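Local coordinates for extracellular solute-binding protein, family 3 (Methylophaga aminisulfidivorans MP, PDB 5SV6) that is of unknown function but has a periplasmic binding protein-like architecture and probably serves the methanol dehydrogenase system, at residues T46-A51 / E83-D88; D76-E81 / Q262-E267; E97-N102 / S254-S259; N68-I73 / P277-V282. All blocks are in the same frame, centred on the assembly; numbering follows the deposited sequence.

Contact 1. Residues T46-A51 / E83-D88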
loop_
_atom_site.group_PDB
_atom_site.type_symbol
_atom_site.label_atom_id
_atom_site.label_comp_id
_atom_site.label_asym_id
_atom_site.label_seq_id
_atom_site.Cartn_x
_atom_site.Cartn_y
_atom_site.Cartn_z
ATOM N N THR A 46 -10.686 -6.849 24.803
ATOM C CA THR A 46 -9.586 -6.213 24.076
ATOM C C THR A 46 -9.586 -6.567 22.592
ATOM O O THR A 46 -10.088 -7.615 22.200
ATOM C CB THR A 46 -8.216 -6.616 24.642
ATOM O OG1 THR A 46 -7.873 -7.920 24.163
ATOM C CG2 THR A 46 -8.227 -6.599 26.164
ATOM N N LEU A 47 -9.016 -5.688 21.770
ATOM C CA LEU A 47 -8.849 -5.974 20.347
ATOM C C LEU A 47 -7.367 -6.145 20.057
ATOM O O LEU A 47 -6.606 -5.176 20.096
ATOM C CB LEU A 47 -9.416 -4.834 19.492
ATOM C CG LEU A 47 -9.499 -5.094 17.985
ATOM C CD1 LEU A 47 -10.598 -6.109 17.665
ATOM C CD2 LEU A 47 -9.720 -3.796 17.196
ATOM N N LYS A 48 -6.945 -7.377 19.802
ATOM C CA LYS A 48 -5.534 -7.640 19.545
ATOM C C LYS A 48 -5.223 -7.456 18.065
ATOM O O LYS A 48 -5.638 -8.260 17.231
ATOM C CB LYS A 48 -5.138 -9.043 20.008
ATOM C CG LYS A 48 -5.331 -9.273 21.499
ATOM C CD LYS A 48 -4.927 -10.689 21.897
ATOM C CE LYS A 48 -3.420 -10.877 21.792
ATOM N NZ LYS A 48 -2.947 -12.115 22.494
ATOM N N VAL A 49 -4.489 -6.393 17.756
ATOM C CA VAL A 49 -4.196 -6.028 16.373
ATOM C C VAL A 49 -2.756 -6.375 16.019
ATOM O O VAL A 49 -1.818 -5.878 16.652
ATOM C CB VAL A 49 -4.430 -4.520 16.149
ATOM C CG1 VAL A 49 -3.937 -4.076 14.761
ATOM C CG2 VAL A 49 -5.908 -4.171 16.366
ATOM N N CYS A 50 -2.593 -7.241 15.021
ATOM C CA CYS A 50 -1.287 -7.569 14.463
ATOM C C CYS A 50 -0.769 -6.339 13.712
ATOM O O CYS A 50 -1.447 -5.841 12.814
ATOM C CB CYS A 50 -1.392 -8.746 13.474
ATOM S SG CYS A 50 -2.403 -10.190 13.991
ATOM N N ALA A 51 0.415 -5.842 14.068
ATOM C CA ALA A 51 0.967 -4.669 13.371
ATOM C C ALA A 51 2.474 -4.687 13.261
ATOM O O ALA A 51 3.172 -5.247 14.113
ATOM C CB ALA A 51 0.499 -3.351 14.031
ATOM N N GLU A 83 -4.894 -3.549 21.926
ATOM C CA GLU A 83 -3.630 -4.193 22.237
ATOM C C GLU A 83 -2.911 -4.498 20.921
ATOM O O GLU A 83 -3.362 -5.340 20.144
ATOM C CB GLU A 83 -3.888 -5.496 23.015
ATOM C CG GLU A 83 -2.654 -6.334 23.296
ATOM C CD GLU A 83 -2.971 -7.620 24.051
ATOM O OE1 GLU A 83 -4.054 -7.708 24.673
ATOM O OE2 GLU A 83 -2.139 -8.552 24.009
ATOM N N PHE A 84 -1.800 -3.822 20.668
ATOM C CA PHE A 84 -0.985 -4.160 19.512
ATOM C C PHE A 84 -0.098 -5.362 19.773
ATOM O O PHE A 84 0.476 -5.497 20.850
ATOM C CB PHE A 84 -0.094 -2.990 19.118
ATOM C CG PHE A 84 -0.817 -1.882 18.431
ATOM C CD1 PHE A 84 -1.288 -2.042 17.132
ATOM C CD2 PHE A 84 -0.995 -0.664 19.058
ATOM C CE1 PHE A 84 -1.941 -1.016 16.495
ATOM C CE2 PHE A 84 -1.639 0.374 18.416
ATOM C CZ PHE A 84 -2.125 0.192 17.131
ATOM N N VAL A 85 0.019 -6.224 18.768
ATOM C CA VAL A 85 0.991 -7.300 18.783
ATOM C C VAL A 85 1.960 -7.000 17.663
ATOM O O VAL A 85 1.606 -7.075 16.490
ATOM C CB VAL A 85 0.327 -8.669 18.551
ATOM C CG1 VAL A 85 1.373 -9.752 18.381
ATOM C CG2 VAL A 85 -0.616 -8.995 19.694
ATOM N N TRP A 86 3.179 -6.631 18.033
ATOM C CA TRP A 86 4.150 -6.094 17.082
ATOM C C TRP A 86 4.971 -7.180 16.418
ATOM O O TRP A 86 5.408 -8.130 17.074
ATOM C CB TRP A 86 5.074 -5.067 17.775
ATOM C CG TRP A 86 4.321 -3.918 18.399
ATOM C CD1 TRP A 86 4.055 -3.726 19.728
ATOM C CD2 TRP A 86 3.734 -2.807 17.709
ATOM N NE1 TRP A 86 3.339 -2.563 19.905
ATOM C CE2 TRP A 86 3.129 -1.982 18.679
ATOM C CE3 TRP A 86 3.664 -2.432 16.362
ATOM C CZ2 TRP A 86 2.452 -0.807 18.345
ATOM C CZ3 TRP A 86 2.994 -1.270 16.029
ATOM C CH2 TRP A 86 2.395 -0.465 17.017
ATOM N N SER A 87 5.165 -7.039 15.110
ATOM C CA SER A 87 6.032 -7.921 14.348
ATOM C C SER A 87 7.256 -7.167 13.858
ATOM O O SER A 87 7.171 -5.999 13.472
ATOM C CB SER A 87 5.293 -8.519 13.151
ATOM O OG SER A 87 6.215 -9.073 12.221
ATOM N N ASP A 88 8.399 -7.847 13.862
ATOM C CA ASP A 88 9.640 -7.249 13.403
ATOM C C ASP A 88 9.822 -7.478 11.919
ATOM O O ASP A 88 10.762 -6.971 11.314
ATOM C CB ASP A 88 10.817 -7.841 14.172
ATOM C CG ASP A 88 10.667 -7.670 15.657
ATOM O OD1 ASP A 88 10.721 -6.510 16.116
ATOM O OD2 ASP A 88 10.485 -8.687 16.361
#

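Contact 2. Residues D76-E81 / Q262-E267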
loop_
_atom_site.group_PDB
_atom_site.type_symbol
_atom_site.label_atom_id
_atom_site.label_comp_id
_atom_site.label_asym_id
_atom_site.label_seq_id
_atom_site.Cartn_x
_atom_site.Cartn_y
_atom_site.Cartn_z
ATOM N N ASP A 76 -11.989 1.727 19.769
ATOM C CA ASP A 76 -12.874 2.652 20.487
ATOM C C ASP A 76 -14.331 2.402 20.111
ATOM O O ASP A 76 -15.210 2.344 20.970
ATOM C CB ASP A 76 -12.529 4.109 20.164
ATOM C CG ASP A 76 -11.256 4.594 20.857
ATOM O OD1 ASP A 76 -10.713 3.875 21.721
ATOM O OD2 ASP A 76 -10.804 5.714 20.535
ATOM N N THR A 77 -14.577 2.260 18.812
ATOM C CA THR A 77 -15.927 2.054 18.294
ATOM C C THR A 77 -16.545 0.745 18.779
ATOM O O THR A 77 -17.757 0.661 18.982
ATOM C CB THR A 77 -15.935 2.123 16.761
ATOM O OG1 THR A 77 -15.333 3.356 16.357
ATOM C CG2 THR A 77 -17.366 2.046 16.208
HETATM N N MSE A 78 -15.701 -0.260 18.998
HETATM C CA MSE A 78 -16.149 -1.556 19.478
HETATM C C MSE A 78 -16.152 -1.626 20.997
HETATM O O MSE A 78 -16.454 -2.674 21.568
HETATM C CB MSE A 78 -15.243 -2.668 18.925
HETATM C CG MSE A 78 -15.232 -2.744 17.416
HETATM SE SE MSE A 78 -13.893 -4.002 16.760
HETATM C CE MSE A 78 -14.841 -5.647 17.236
ATOM N N ASP A 79 -15.805 -0.516 21.643
ATOM C CA ASP A 79 -15.654 -0.479 23.100
ATOM C C ASP A 79 -14.659 -1.514 23.626
ATOM O O ASP A 79 -14.894 -2.168 24.648
ATOM C CB ASP A 79 -17.012 -0.638 23.785
ATOM C CG ASP A 79 -17.951 0.511 23.471
ATOM O OD1 ASP A 79 -17.523 1.680 23.577
ATOM O OD2 ASP A 79 -19.113 0.247 23.099
ATOM N N ARG A 80 -13.536 -1.659 22.938
ATOM C CA ARG A 80 -12.505 -2.575 23.400
ATOM C C ARG A 80 -11.204 -1.843 23.696
ATOM O O ARG A 80 -10.933 -0.781 23.137
ATOM C CB ARG A 80 -12.252 -3.655 22.353
ATOM C CG ARG A 80 -13.429 -4.581 22.115
ATOM C CD ARG A 80 -13.101 -5.505 20.971
ATOM N NE ARG A 80 -14.127 -6.506 20.720
ATOM C CZ ARG A 80 -13.892 -7.810 20.701
ATOM N NH1 ARG A 80 -12.667 -8.269 20.934
ATOM N NH2 ARG A 80 -14.878 -8.652 20.452
ATOM N N GLU A 81 -10.391 -2.425 24.566
ATOM C CA GLU A 81 -9.056 -1.903 24.784
ATOM C C GLU A 81 -8.133 -2.393 23.672
ATOM O O GLU A 81 -8.042 -3.590 23.415
ATOM C CB GLU A 81 -8.512 -2.335 26.141
ATOM C CG GLU A 81 -7.038 -2.024 26.294
ATOM C CD GLU A 81 -6.560 -2.153 27.720
ATOM O OE1 GLU A 81 -7.069 -3.040 28.438
ATOM O OE2 GLU A 81 -5.682 -1.350 28.115
ATOM N N GLN A 262 -16.043 -15.543 12.704
ATOM C CA GLN A 262 -17.161 -14.877 12.072
ATOM C C GLN A 262 -17.874 -13.889 12.997
ATOM O O GLN A 262 -18.375 -12.861 12.537
ATOM C CB GLN A 262 -18.133 -15.917 11.488
ATOM C CG GLN A 262 -17.551 -16.658 10.272
ATOM C CD GLN A 262 -17.424 -15.758 9.045
ATOM O OE1 GLN A 262 -18.338 -14.992 8.728
ATOM N NE2 GLN A 262 -16.283 -15.836 8.360
ATOM N N GLU A 263 -17.926 -14.179 14.293
ATOM C CA GLU A 263 -18.630 -13.263 15.188
ATOM C C GLU A 263 -17.856 -11.952 15.308
ATOM O O GLU A 263 -18.439 -10.872 15.262
ATOM C CB GLU A 263 -18.877 -13.892 16.565
ATOM C CG GLU A 263 -19.979 -14.938 16.576
ATOM C CD GLU A 263 -21.350 -14.368 16.230
ATOM O OE1 GLU A 263 -21.667 -13.242 16.669
ATOM O OE2 GLU A 263 -22.114 -15.056 15.524
ATOM N N LEU A 264 -16.540 -12.066 15.457
ATOM C CA LEU A 264 -15.652 -10.910 15.447
ATOM C C LEU A 264 -15.818 -10.100 14.160
ATOM O O LEU A 264 -15.893 -8.877 14.199
ATOM C CB LEU A 264 -14.198 -11.358 15.589
ATOM C CG LEU A 264 -13.113 -10.279 15.524
ATOM C CD1 LEU A 264 -13.316 -9.287 16.654
ATOM C CD2 LEU A 264 -11.735 -10.907 15.619
ATOM N N LEU A 265 -15.858 -10.789 13.023
ATOM C CA LEU A 265 -16.059 -10.137 11.730
ATOM C C LEU A 265 -17.344 -9.307 11.683
ATOM O O LEU A 265 -17.363 -8.201 11.136
ATOM C CB LEU A 265 -16.076 -11.170 10.604
ATOM C CG LEU A 265 -16.247 -10.633 9.175
ATOM C CD1 LEU A 265 -15.048 -9.826 8.759
ATOM C CD2 LEU A 265 -16.491 -11.764 8.174
ATOM N N LYS A 266 -18.426 -9.845 12.239
ATOM C CA LYS A 266 -19.679 -9.098 12.287
ATOM C C LYS A 266 -19.553 -7.815 13.128
ATOM O O LYS A 266 -20.058 -6.767 12.735
ATOM C CB LYS A 266 -20.848 -9.991 12.760
ATOM C CG LYS A 266 -21.197 -11.079 11.745
ATOM C CD LYS A 266 -22.505 -11.806 12.068
ATOM C CE LYS A 266 -22.468 -12.450 13.444
ATOM N NZ LYS A 266 -23.745 -13.182 13.774
ATOM N N GLU A 267 -18.875 -7.890 14.270
ATOM C CA GLU A 267 -18.678 -6.703 15.108
ATOM C C GLU A 267 -17.821 -5.660 14.388
ATOM O O GLU A 267 -18.043 -4.454 14.503
ATOM C CB GLU A 267 -18.023 -7.072 16.445
ATOM C CG GLU A 267 -18.935 -7.817 17.410
ATOM C CD GLU A 267 -18.330 -7.962 18.800
ATOM O OE1 GLU A 267 -17.509 -7.103 19.208
ATOM O OE2 GLU A 267 -18.681 -8.942 19.487
#

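Contact 3. Residues E97-N102 / S254-S259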
loop_
_atom_site.group_PDB
_atom_site.type_symbol
_atom_site.label_atom_id
_atom_site.label_comp_id
_atom_site.label_asym_id
_atom_site.label_seq_id
_atom_site.Cartn_x
_atom_site.Cartn_y
_atom_site.Cartn_z
ATOM N N GLU A 97 2.295 -15.125 9.591
ATOM C CA GLU A 97 3.132 -15.397 10.758
ATOM C C GLU A 97 2.497 -14.994 12.088
ATOM O O GLU A 97 2.935 -15.423 13.147
ATOM C CB GLU A 97 4.515 -14.765 10.581
ATOM C CG GLU A 97 5.174 -15.160 9.258
ATOM C CD GLU A 97 6.687 -15.177 9.328
ATOM O OE1 GLU A 97 7.235 -15.913 10.175
ATOM O OE2 GLU A 97 7.332 -14.460 8.533
ATOM N N LYS A 98 1.457 -14.170 12.039
ATOM C CA LYS A 98 0.831 -13.720 13.270
ATOM C C LYS A 98 -0.642 -14.123 13.359
ATOM O O LYS A 98 -1.026 -14.923 14.229
ATOM C CB LYS A 98 0.998 -12.202 13.424
ATOM C CG LYS A 98 2.394 -11.769 13.874
ATOM C CD LYS A 98 2.684 -12.301 15.276
ATOM C CE LYS A 98 3.902 -11.645 15.916
ATOM N NZ LYS A 98 5.164 -12.119 15.296
ATOM N N LEU A 99 -1.459 -13.565 12.469
ATOM C CA LEU A 99 -2.908 -13.811 12.492
ATOM C C LEU A 99 -3.243 -15.296 12.385
ATOM O O LEU A 99 -3.958 -15.844 13.221
ATOM C CB LEU A 99 -3.591 -13.060 11.351
ATOM C CG LEU A 99 -5.105 -13.194 11.226
ATOM C CD1 LEU A 99 -5.801 -12.511 12.391
ATOM C CD2 LEU A 99 -5.564 -12.622 9.912
ATOM N N LEU A 100 -2.728 -15.951 11.350
ATOM C CA LEU A 100 -3.065 -17.358 11.115
ATOM C C LEU A 100 -2.413 -18.306 12.117
ATOM O O LEU A 100 -2.684 -19.509 12.105
ATOM C CB LEU A 100 -2.702 -17.765 9.685
ATOM C CG LEU A 100 -3.486 -17.056 8.579
ATOM C CD1 LEU A 100 -3.006 -17.489 7.187
ATOM C CD2 LEU A 100 -4.987 -17.303 8.755
ATOM N N LYS A 101 -1.549 -17.763 12.973
ATOM C CA LYS A 101 -0.892 -18.541 14.024
ATOM C C LYS A 101 -1.420 -18.159 15.399
ATOM O O LYS A 101 -0.815 -18.490 16.431
ATOM C CB LYS A 101 0.627 -18.352 13.967
ATOM C CG LYS A 101 1.256 -18.966 12.726
ATOM C CD LYS A 101 2.772 -19.003 12.850
ATOM C CE LYS A 101 3.405 -19.871 11.764
ATOM N NZ LYS A 101 3.416 -19.222 10.424
ATOM N N ASN A 102 -2.549 -17.452 15.402
ATOM C CA ASN A 102 -3.261 -17.118 16.634
ATOM C C ASN A 102 -2.509 -16.212 17.611
ATOM O O ASN A 102 -2.763 -16.252 18.813
ATOM C CB ASN A 102 -3.734 -18.390 17.351
ATOM C CG ASN A 102 -4.725 -19.183 16.527
ATOM O OD1 ASN A 102 -5.911 -18.851 16.477
ATOM N ND2 ASN A 102 -4.245 -20.235 15.872
ATOM N N SER A 254 -9.682 -4.129 3.093
ATOM C CA SER A 254 -10.524 -4.611 4.191
ATOM C C SER A 254 -9.715 -4.962 5.430
ATOM O O SER A 254 -8.509 -5.188 5.351
ATOM C CB SER A 254 -11.278 -5.873 3.769
ATOM O OG SER A 254 -12.145 -5.643 2.672
ATOM N N ILE A 255 -10.390 -5.020 6.573
ATOM C CA ILE A 255 -9.821 -5.625 7.782
ATOM C C ILE A 255 -9.830 -7.133 7.580
ATOM O O ILE A 255 -10.763 -7.650 6.968
ATOM C CB ILE A 255 -10.706 -5.322 9.016
ATOM C CG1 ILE A 255 -10.928 -3.815 9.198
ATOM C CG2 ILE A 255 -10.122 -5.945 10.266
ATOM C CD1 ILE A 255 -9.677 -3.027 9.477
ATOM N N ALA A 256 -8.825 -7.845 8.098
ATOM C CA ALA A 256 -8.812 -9.307 8.014
ATOM C C ALA A 256 -8.835 -9.942 9.394
ATOM O O ALA A 256 -8.177 -9.457 10.323
ATOM C CB ALA A 256 -7.584 -9.795 7.244
ATOM N N VAL A 257 -9.598 -11.026 9.524
ATOM C CA VAL A 257 -9.536 -11.887 10.707
ATOM C C VAL A 257 -9.441 -13.329 10.206
ATOM O O VAL A 257 -9.641 -13.577 9.021
ATOM C CB VAL A 257 -10.798 -11.732 11.593
ATOM C CG1 VAL A 257 -11.035 -10.266 11.945
ATOM C CG2 VAL A 257 -12.024 -12.294 10.884
ATOM N N ARG A 258 -9.139 -14.283 11.086
ATOM C CA ARG A 258 -9.173 -15.696 10.683
ATOM C C ARG A 258 -10.556 -16.080 10.152
ATOM O O ARG A 258 -11.561 -15.539 10.595
ATOM C CB ARG A 258 -8.796 -16.611 11.847
ATOM C CG ARG A 258 -7.331 -16.489 12.290
ATOM C CD ARG A 258 -7.100 -17.353 13.518
ATOM N NE ARG A 258 -7.819 -16.823 14.675
ATOM C CZ ARG A 258 -7.360 -15.837 15.436
ATOM N NH1 ARG A 258 -6.194 -15.277 15.153
ATOM N NH2 ARG A 258 -8.068 -15.405 16.470
ATOM N N SER A 259 -10.601 -17.014 9.205
ATOM C CA SER A 259 -11.853 -17.362 8.523
ATOM C C SER A 259 -12.959 -17.847 9.469
ATOM O O SER A 259 -14.150 -17.655 9.208
ATOM C CB SER A 259 -11.587 -18.414 7.442
ATOM O OG SER A 259 -12.802 -18.934 6.943
#

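Contact 4. Residues N68-I73 / P277-V282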
loop_
_atom_site.group_PDB
_atom_site.type_symbol
_atom_site.label_atom_id
_atom_site.label_comp_id
_atom_site.label_asym_id
_atom_site.label_seq_id
_atom_site.Cartn_x
_atom_site.Cartn_y
_atom_site.Cartn_z
ATOM N N ASN A 68 -2.290 2.653 12.418
ATOM C CA ASN A 68 -2.290 2.666 13.875
ATOM C C ASN A 68 -3.450 3.533 14.371
ATOM O O ASN A 68 -4.137 3.192 15.343
ATOM C CB ASN A 68 -0.960 3.196 14.437
ATOM C CG ASN A 68 0.240 2.380 13.988
ATOM O OD1 ASN A 68 1.314 2.927 13.723
ATOM N ND2 ASN A 68 0.066 1.070 13.900
ATOM N N GLN A 69 -3.653 4.663 13.694
ATOM C CA GLN A 69 -4.769 5.551 13.982
ATOM C C GLN A 69 -6.096 4.846 13.733
ATOM O O GLN A 69 -7.029 4.969 14.522
ATOM C CB GLN A 69 -4.720 6.793 13.089
ATOM C CG GLN A 69 -3.846 7.907 13.588
ATOM C CD GLN A 69 -4.332 9.250 13.077
ATOM O OE1 GLN A 69 -3.765 9.811 12.137
ATOM N NE2 GLN A 69 -5.408 9.761 13.676
ATOM N N LEU A 70 -6.180 4.128 12.621
ATOM C CA LEU A 70 -7.397 3.407 12.272
ATOM C C LEU A 70 -7.718 2.338 13.303
ATOM O O LEU A 70 -8.883 2.081 13.588
ATOM C CB LEU A 70 -7.265 2.767 10.888
ATOM C CG LEU A 70 -7.176 3.763 9.731
ATOM C CD1 LEU A 70 -6.955 3.045 8.412
ATOM C CD2 LEU A 70 -8.435 4.656 9.687
ATOM N N ALA A 71 -6.679 1.713 13.850
ATOM C CA ALA A 71 -6.860 0.649 14.833
ATOM C C ALA A 71 -7.486 1.215 16.106
ATOM O O ALA A 71 -8.343 0.587 16.732
ATOM C CB ALA A 71 -5.517 -0.013 15.147
ATOM N N LYS A 72 -7.043 2.408 16.484
ATOM C CA LYS A 72 -7.578 3.093 17.662
ATOM C C LYS A 72 -9.066 3.420 17.472
ATOM O O LYS A 72 -9.894 3.144 18.349
ATOM C CB LYS A 72 -6.707 4.325 17.972
ATOM C CG LYS A 72 -7.222 5.353 18.998
ATOM C CD LYS A 72 -7.881 4.757 20.221
ATOM C CE LYS A 72 -7.035 3.729 20.941
ATOM N NZ LYS A 72 -7.919 2.549 21.226
ATOM N N ILE A 73 -9.407 3.980 16.319
ATOM C CA ILE A 73 -10.803 4.216 15.975
ATOM C C ILE A 73 -11.619 2.921 16.035
ATOM O O ILE A 73 -12.694 2.882 16.639
ATOM C CB ILE A 73 -10.925 4.849 14.577
ATOM C CG1 ILE A 73 -10.322 6.259 14.591
ATOM C CG2 ILE A 73 -12.369 4.886 14.129
ATOM C CD1 ILE A 73 -10.253 6.907 13.225
ATOM N N PRO A 277 -17.164 7.996 9.008
ATOM C CA PRO A 277 -16.654 9.354 8.781
ATOM C C PRO A 277 -15.259 9.563 9.380
ATOM O O PRO A 277 -14.439 10.196 8.728
ATOM C CB PRO A 277 -17.686 10.244 9.484
ATOM C CG PRO A 277 -18.953 9.444 9.449
ATOM C CD PRO A 277 -18.507 8.011 9.629
ATOM N N LYS A 278 -15.000 9.018 10.567
ATOM C CA LYS A 278 -13.699 9.163 11.233
ATOM C C LYS A 278 -12.603 8.419 10.484
ATOM O O LYS A 278 -11.469 8.899 10.375
ATOM C CB LYS A 278 -13.751 8.599 12.654
ATOM C CG LYS A 278 -14.731 9.263 13.601
ATOM C CD LYS A 278 -14.766 8.482 14.927
ATOM C CE LYS A 278 -15.880 8.958 15.841
ATOM N NZ LYS A 278 -15.679 10.364 16.246
ATOM N N ILE A 279 -12.953 7.223 10.008
ATOM C CA ILE A 279 -12.055 6.400 9.193
ATOM C C ILE A 279 -11.665 7.116 7.894
ATOM O O ILE A 279 -10.478 7.232 7.557
ATOM C CB ILE A 279 -12.713 5.044 8.887
ATOM C CG1 ILE A 279 -12.758 4.193 10.161
ATOM C CG2 ILE A 279 -11.980 4.319 7.775
ATOM C CD1 ILE A 279 -13.588 2.938 10.031
ATOM N N LYS A 280 -12.662 7.603 7.167
ATOM C CA LYS A 280 -12.399 8.367 5.949
ATOM C C LYS A 280 -11.584 9.639 6.215
ATOM O O LYS A 280 -10.775 10.050 5.383
ATOM C CB LYS A 280 -13.704 8.712 5.225
ATOM C CG LYS A 280 -14.464 7.497 4.656
ATOM C CD LYS A 280 -13.605 6.715 3.661
ATOM C CE LYS A 280 -14.424 5.744 2.818
ATOM N NZ LYS A 280 -15.044 4.634 3.586
ATOM N N ALA A 281 -11.800 10.269 7.365
ATOM C CA ALA A 281 -11.070 11.492 7.704
ATOM C C ALA A 281 -9.571 11.251 7.887
ATOM O O ALA A 281 -8.751 12.034 7.427
ATOM C CB ALA A 281 -11.656 12.142 8.944
ATOM N N VAL A 282 -9.226 10.167 8.565
ATOM C CA VAL A 282 -7.829 9.778 8.721
ATOM C C VAL A 282 -7.184 9.551 7.358
ATOM O O VAL A 282 -6.089 10.039 7.086
ATOM C CB VAL A 282 -7.700 8.490 9.571
ATOM C CG1 VAL A 282 -6.293 7.895 9.459
ATOM C CG2 VAL A 282 -8.047 8.781 11.021
#

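Contact 1. Residues T46-A51 / E83-D88
K48 and E83 are paired neighbours on two parallel strands, 47-51 and 83-87, of the alpha/beta lobe of this family 3 solute-binding fold; helix 66-77 lies between them in sequence, making a beta-alpha-beta crossover. Five backbone hydrogen bonds zip the strands together, from E83 N to L47 O (3.0 Å) through to S87 N on A51 O (2.9 Å). K48, C50, E83 and V85 share one face of the sheet. There the K48 and E83 side chains run side by side in the same direction. E83 is extended, with CG anti to the backbone N (chi1 175°), whereas K48 bends at chi3 (69°), laying CE 3.5 Å from E83 OE2. The ammonium contributes a long salt bridge, K48 NZ to E83 OE2 at 4.0 Å, while K48 CE also meets V85 CG2. Replacing K48 with an alanine would probably leave the E83 carboxylate without this charged mate and take away the CE contact of V85 CG2. C50, also there, is disulfide-bonded to C104. The other face carries V49, A51, F84 and W86 and is apolar. F84 CE1 lies against V49 CG1 (4.0 Å). F84 CB packs on one face of the W86 indole, toward its rim, and W86 CH2 lies over a face of the F84 ring, again rimward. The A51 methyl touches both aromatics, CB lying 3.8 Å from F84 CD1 and from W86 CZ3.

Contact 2. Residues D76-E81 / Q262-E267
A Schellman motif closes helix 66-77, and the turn that leaves it meets the first turns of helix 262-274. D79 takes positive phi (56°), and its N bonds back to D76 O at 3.0 Å. M78 and R80, the residues flanking D79, both point their side chains at the second helix. Selenomethionine M78 bends at chi3 (74°), which turns its terminal methyl CE onto the aliphatic part of E267, 3.6 Å from CB; the two side chains cross at about a right angle. The same methyl touches L264 CD1 at 4.0 Å. R80 is stretched from CG to NE and so reaches the carboxylate of E267. Its NH2 gives a hydrogen bond to E267 OE1 (3.3 Å), part of a salt bridge. This oxygen lies near the guanidinium plane, but NH2 approaches it from above the carboxylate plane, the two flat groups being turned 60° apart. L264 CD1 sits over one guanidinium face, offset toward its rim. The charge pair thus has apolar flanks, although it lies at the surface. R80 has a further partner: NH1 donates to the backbone carbonyl of T46. The junction therefore links three elements: M78 also packs on I268 and A271 further along helix 262-274, and both M78 and R80 lean on L47 of strand 47-52.

Contact 3. Residues E97-N102 / S254-S259
A bend at chi3 (-68°) turns the guanidinium of R258 back over the end of helix 94-99, where NH1 meets the carbonyl of L99. L99 has its CG anti to the backbone N (chi1 -180°), which carries its methyls to the backbone of 256-258. The R258 NH1 to L99 O bond is 3.0 Å with an N-H...O angle of 155°, and the acceptor lies in the guanidinium plane. N102 OD1 sits over a guanidinium face, 3.3 Å from R258 NE, at an angle too poor for a hydrogen bond. L99 O also accepts from N102 N, one of the bonds of the Schellman motif that ends the helix, with N102 at positive phi. The arginine, carried by segment 254-259, grips a helix C-terminus next to the sheet. NH1 donates also to C104 O, and NH2 is held by salt bridges to D105 and D261. L99 CD2 rests 4.0 Å from V257 C and 4.4 Å from A256 CB, and L99 CD1 lies against R258 NH1 (3.9 Å). A leucine in place of R258 would probably leave L99 O without its second donor and the D105 and D261 carboxylates without this cationic partner. L100 CD2 touches R258 CG at 4.3 Å.

Contact 4. Residues N68-I73 / P277-V282
I73 reaches from helix 66-77 to helix 276-286, the two running nearly antiparallel (170°) with their local axes 10.0 Å apart. Its CB, directed at the facing helix, branches into two arms. CG2, placed anti to the backbone N, meets I279 CG1 at 4.0 Å. The other arm leaves CB through CG1, which lies beside the backbone N (chi1 -66°); the extended chi2 (173°) then carries CD1 onward to the tip. There CD1 comes 3.6 Å from V282 CG2, the closest side-chain approach of the contact, and also touches K278 CB and the backbone oxygen of K278. I73 and V282 slide past each other in opposite directions. V282 fills the place between three residues of the facing helix: besides I73, its CG1 meets L70 CD2 at 3.9 Å, and its CG2 lies 3.9 Å from the amide nitrogen of Q69. L70 CD2 continues to I279 CG2 at 4.0 Å. At the deeper side, L70 and I279 both pack on Y123 of strand 118-133, and L70 also on M108 of strand 106-111, so the pair of helices is laid on the sheet. No hydrogen bond or salt bridge crosses between the segments: branched aliphatic groups hold the helices by shape and by exclusion of water, with the Q69 amide and the K278 chain bordering this apolar seam.

In the fold
From the N terminus, strand 47-52 leads into helix 66-77, and contact 1 closes the first loop when strand 82-87 returns beside it. Contacts 2 and 4 both start from helix 66-77 or its exit, so each crosses contact 1 along the chain. Contact 3 opens after contact 1 has closed and joins helix 94-99 to segment 254-259. Its loop lies wholly within that of contact 2, which ends on helix 262-274, and contact 2 lies in turn within contact 4, ending on helix 276-286. The C-terminal helices are thereby returned to the N-terminal lobe. The backbone of L47 in contact 1 bonds to E81, and L264 of contact 2 packs on V257.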